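Local coordinates for protein beta-lactamase (Klebsiella pneumoniae, PDB 6KBY) that probably hydrolyses the beta-lactam ring of antibiotics as a class C serine beta-lactamase, and is caught here covalently bound to adenosine monophosphate, at residues A[70-75]-A[235-240]. Sequence-based numbering, arbitrary orientation.
Sequences GSLSKT and SDLLRY. With AMP (adenosine monophosphate), chain B.
The ring of Y240 meets T75 at its edge: T75 OG1 lies in the ring plane, 2.8 Å from Y240 OH and 3.5 Å from Y240 CE2, while F76 stacks with the same ring. CG of Y240 stands anti to the backbone N (chi1 -175°), which carries the ring out from helix 234-244 to helix 72-86. On the T75 side, chi1 of 69° sets OG1 between the backbone N and the carbonyl carbon, from where it reaches back to hydrogen-bond L72 O at 2.8 Å, in the carbonyl plane. The same carbonyl also takes the T75 N-H. Beside the hydroxyls, L72 CD1 and L237 CD1 touch at 4.0 Å, and I332 of strand 328-335 packs against both leucines. Away from Y240, S71 OG is bonded covalently to the AMP phosphorus (1.6 Å), S71 N donates to O1P, and K74 NZ donates to S71 OG (2.8 Å). S71 and K74 fit the SxxK motif of serine beta-lactamases. Its bond back to L72 O thus holds T75 OG1 where Y240 OH meets it, so that buried hydroxyls and leucine methyls join the SxxK segment to helix 234-244, while the S71–AMP bond lies apart from this contact.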
ATOM      1  N   GLY A  70      -3.186  -3.796   5.658  1.00  7.71           N
ATOM      2  CA  GLY A  70      -2.551  -4.890   4.949  1.00  8.24           C
ATOM      3  C   GLY A  70      -1.495  -4.400   3.978  1.00  8.48           C
ATOM      4  O   GLY A  70      -0.609  -3.644   4.374  1.00  8.10           O
ATOM      5  N   SER A  71      -1.610  -4.737   2.689  1.00  9.50           N
ATOM      6  CA  SER A  71      -0.550  -4.431   1.724  1.00  9.39           C
ATOM      7  C   SER A  71      -0.394  -2.964   1.359  1.00  9.62           C
ATOM      8  O   SER A  71       0.570  -2.645   0.650  1.00  9.51           O
ATOM      9  CB  SER A  71      -0.722  -5.236   0.450  1.00  9.95           C
ATOM     10  OG  SER A  71      -0.566  -6.602   0.750  1.00 10.65           O
ATOM     11  N   LEU A  72      -1.269  -2.052   1.791  1.00  9.32           N
ATOM     12  CA  LEU A  72      -0.859  -0.659   1.675  1.00  9.22           C
ATOM     13  C   LEU A  72       0.475  -0.473   2.364  1.00  9.37           C
ATOM     14  O   LEU A  72       1.259   0.395   1.970  1.00  9.69           O
ATOM     15  CB  LEU A  72      -1.898   0.294   2.258  1.00  9.84           C
ATOM     16  CG  LEU A  72      -3.265   0.295   1.582  1.00 13.08           C
ATOM     17  CD1 LEU A  72      -4.095   1.473   2.058  1.00 11.80           C
ATOM     18  CD2 LEU A  72      -3.090   0.319   0.084  1.00 13.64           C
ATOM     19  N   SER A  73       0.767  -1.333   3.353  1.00  8.66           N
ATOM     20  CA  SER A  73       2.030  -1.275   4.071  1.00  7.76           C
ATOM     21  C   SER A  73       3.226  -1.435   3.143  1.00  7.11           C
ATOM     22  O   SER A  73       4.300  -0.904   3.435  1.00  7.49           O
ATOM     23  CB  SER A  73       2.063  -2.371   5.133  1.00  7.42           C
ATOM     24  OG  SER A  73       0.942  -2.294   6.001  1.00  7.11           O
ATOM     25  N   LYS A  74       3.068  -2.171   2.039  1.00  7.15           N
ATOM     26  CA  LYS A  74       4.192  -2.370   1.132  1.00  7.24           C
ATOM     27  C   LYS A  74       4.684  -1.049   0.561  1.00  6.46           C
ATOM     28  O   LYS A  74       5.879  -0.904   0.264  1.00  6.58           O
ATOM     29  CB  LYS A  74       3.801  -3.311  -0.007  1.00  8.19           C
ATOM     30  CG  LYS A  74       3.386  -4.703   0.447  1.00  8.29           C
ATOM     31  CD  LYS A  74       3.313  -5.673  -0.726  1.00  9.84           C
ATOM     32  CE  LYS A  74       3.250  -7.119  -0.261  1.00  7.87           C
ATOM     33  NZ  LYS A  74       2.097  -7.348   0.653  1.00 13.03           N
ATOM     34  N   THR A  75       3.781  -0.077   0.379  1.00  6.70           N
ATOM     35  CA  THR A  75       4.212   1.205  -0.167  1.00  6.97           C
ATOM     36  C   THR A  75       5.072   1.973   0.827  1.00  6.96           C
ATOM     37  O   THR A  75       5.886   2.803   0.414  1.00  7.11           O
ATOM     38  CB  THR A  75       3.025   2.068  -0.626  1.00  7.97           C
ATOM     39  OG1 THR A  75       2.257   2.516   0.504  1.00  8.13           O
ATOM     40  CG2 THR A  75       2.130   1.327  -1.604  1.00  8.41           C
ATOM     41  N   SER A 235      -7.574   9.782   7.567  1.00  7.88           N
ATOM     42  CA  SER A 235      -6.990  11.117   7.483  1.00  8.44           C
ATOM     43  C   SER A 235      -5.478  11.063   7.307  1.00  6.86           C
ATOM     44  O   SER A 235      -4.912  11.826   6.514  1.00  7.54           O
ATOM     45  CB  SER A 235      -7.366  11.921   8.724  1.00  9.08           C
ATOM     46  OG  SER A 235      -8.758  12.188   8.742  1.00 12.70           O
ATOM     47  N   ASP A 236      -4.802  10.181   8.047  1.00  7.42           N
ATOM     48  CA  ASP A 236      -3.362  10.034   7.848  1.00  7.54           C
ATOM     49  C   ASP A 236      -3.049   9.534   6.445  1.00  7.37           C
ATOM     50  O   ASP A 236      -2.091   9.995   5.815  1.00  7.35           O
ATOM     51  CB  ASP A 236      -2.752   9.087   8.883  1.00  8.25           C
ATOM     52  CG  ASP A 236      -2.250   9.806  10.126  1.00  8.04           C
ATOM     53  OD1 ASP A 236      -2.679  10.953  10.390  1.00 10.55           O
ATOM     54  OD2 ASP A 236      -1.432   9.202  10.857  1.00  9.53           O
ATOM     55  N   LEU A 237      -3.828   8.574   5.945  1.00  7.71           N
ATOM     56  CA  LEU A 237      -3.573   8.099   4.590  1.00  7.76           C
ATOM     57  C   LEU A 237      -3.895   9.153   3.546  1.00  7.39           C
ATOM     58  O   LEU A 237      -3.237   9.200   2.504  1.00  7.52           O
ATOM     59  CB  LEU A 237      -4.331   6.811   4.304  1.00  7.51           C
ATOM     60  CG  LEU A 237      -3.727   5.567   4.943  1.00  8.24           C
ATOM     61  CD1 LEU A 237      -4.634   4.370   4.692  1.00  8.36           C
ATOM     62  CD2 LEU A 237      -2.315   5.291   4.428  1.00  8.62           C
ATOM     63  N   LEU A 238      -4.889  10.008   3.792  1.00  7.00           N
ATOM     64  CA  LEU A 238      -5.119  11.088   2.841  1.00  7.25           C
ATOM     65  C   LEU A 238      -3.939  12.050   2.823  1.00  6.97           C
ATOM     66  O   LEU A 238      -3.559  12.558   1.761  1.00  7.63           O
ATOM     67  CB  LEU A 238      -6.428  11.815   3.137  1.00  8.53           C
ATOM     68  CG  LEU A 238      -6.933  12.710   1.997  1.00  8.97           C
ATOM     69  CD1 LEU A 238      -7.307  11.879   0.771  1.00  9.86           C
ATOM     70  CD2 LEU A 238      -8.106  13.560   2.455  1.00  9.46           C
ATOM     71  N   ARG A 239      -3.336  12.305   3.986  1.00  7.13           N
ATOM     72  CA  ARG A 239      -2.118  13.110   4.016  1.00  8.06           C
ATOM     73  C   ARG A 239      -1.008  12.446   3.205  1.00  7.44           C
ATOM     74  O   ARG A 239      -0.292  13.109   2.447  1.00  7.59           O
ATOM     75  CB  ARG A 239      -1.679  13.335   5.462  1.00  9.33           C
ATOM     76  CG  ARG A 239      -0.464  14.226   5.580  1.00 11.09           C
ATOM     77  CD  ARG A 239      -0.110  14.591   7.016  1.00 11.78           C
ATOM     78  NE  ARG A 239       1.173  15.282   7.034  1.00 12.34           N
ATOM     79  CZ  ARG A 239       1.317  16.592   6.860  1.00 12.22           C
ATOM     80  NH1 ARG A 239       0.254  17.367   6.679  1.00 14.59           N
ATOM     81  NH2 ARG A 239       2.530  17.130   6.867  1.00 16.20           N
ATOM     82  N   TYR A 240      -0.873  11.126   3.336  1.00  7.30           N
ATOM     83  CA  TYR A 240       0.110  10.368   2.561  1.00  7.34           C
ATOM     84  C   TYR A 240      -0.146  10.517   1.069  1.00  7.07           C
ATOM     85  O   TYR A 240       0.795  10.679   0.279  1.00  7.43           O
ATOM     86  CB  TYR A 240      -0.006   8.907   2.972  1.00  7.69           C
ATOM     87  CG  TYR A 240       0.961   7.886   2.414  1.00  7.73           C
ATOM     88  CD1 TYR A 240       2.339   8.025   2.552  1.00  8.26           C
ATOM     89  CD2 TYR A 240       0.474   6.717   1.848  1.00  7.89           C
ATOM     90  CE1 TYR A 240       3.205   7.037   2.107  1.00  9.06           C
ATOM     91  CE2 TYR A 240       1.322   5.732   1.404  1.00  7.82           C
ATOM     92  CZ  TYR A 240       2.687   5.896   1.536  1.00  7.64           C
ATOM     93  OH  TYR A 240       3.555   4.907   1.124  1.00  8.93           O
TER
HETATM   94  P   AMP B 401      -1.820  -7.518   0.642  1.00 11.05           P
HETATM   95  O1P AMP B 401      -2.920  -6.928   1.470  1.00 10.25           O
HETATM   96  O2P AMP B 401      -2.068  -7.745  -0.826  1.00 13.01           O
HETATM   97  O5' AMP B 401      -1.288  -8.853   1.318  1.00 11.88           O
HETATM   98  C5' AMP B 401      -0.994  -8.885   2.707  1.00 14.31           C
HETATM   99  C4' AMP B 401      -2.003  -9.701   3.473  1.00 14.03           C
HETATM  100  O4' AMP B 401      -1.860 -11.108   3.136  1.00 15.46           O
HETATM  101  C3' AMP B 401      -1.856  -9.660   4.988  1.00 14.95           C
HETATM  102  O3' AMP B 401      -2.460  -8.522   5.574  1.00 14.78           O
HETATM  103  C2' AMP B 401      -2.465 -10.983   5.425  1.00 16.26           C
HETATM  104  O2' AMP B 401      -3.885 -10.916   5.404  1.00 16.55           O
HETATM  105  C1' AMP B 401      -2.009 -11.902   4.294  1.00 16.13           C
HETATM  106  N9  AMP B 401      -0.705 -12.525   4.591  1.00 17.82           N
HETATM  107  C8  AMP B 401       0.458 -12.265   3.952  1.00 16.63           C
HETATM  108  N7  AMP B 401       1.475 -13.008   4.464  1.00 16.41           N
HETATM  109  C5  AMP B 401       0.955 -13.760   5.456  1.00 17.37           C
HETATM  110  C6  AMP B 401       1.477 -14.765   6.408  1.00 18.77           C
HETATM  111  N6  AMP B 401       2.785 -15.114   6.402  1.00 19.70           N
HETATM  112  N1  AMP B 401       0.604 -15.315   7.286  1.00 22.17           N
HETATM  113  C2  AMP B 401      -0.699 -14.971   7.301  1.00 22.85           C
HETATM  114  N3  AMP B 401      -1.240 -14.066   6.462  1.00 21.90           N
HETATM  115  C4  AMP B 401      -0.478 -13.439   5.534  1.00 18.45           C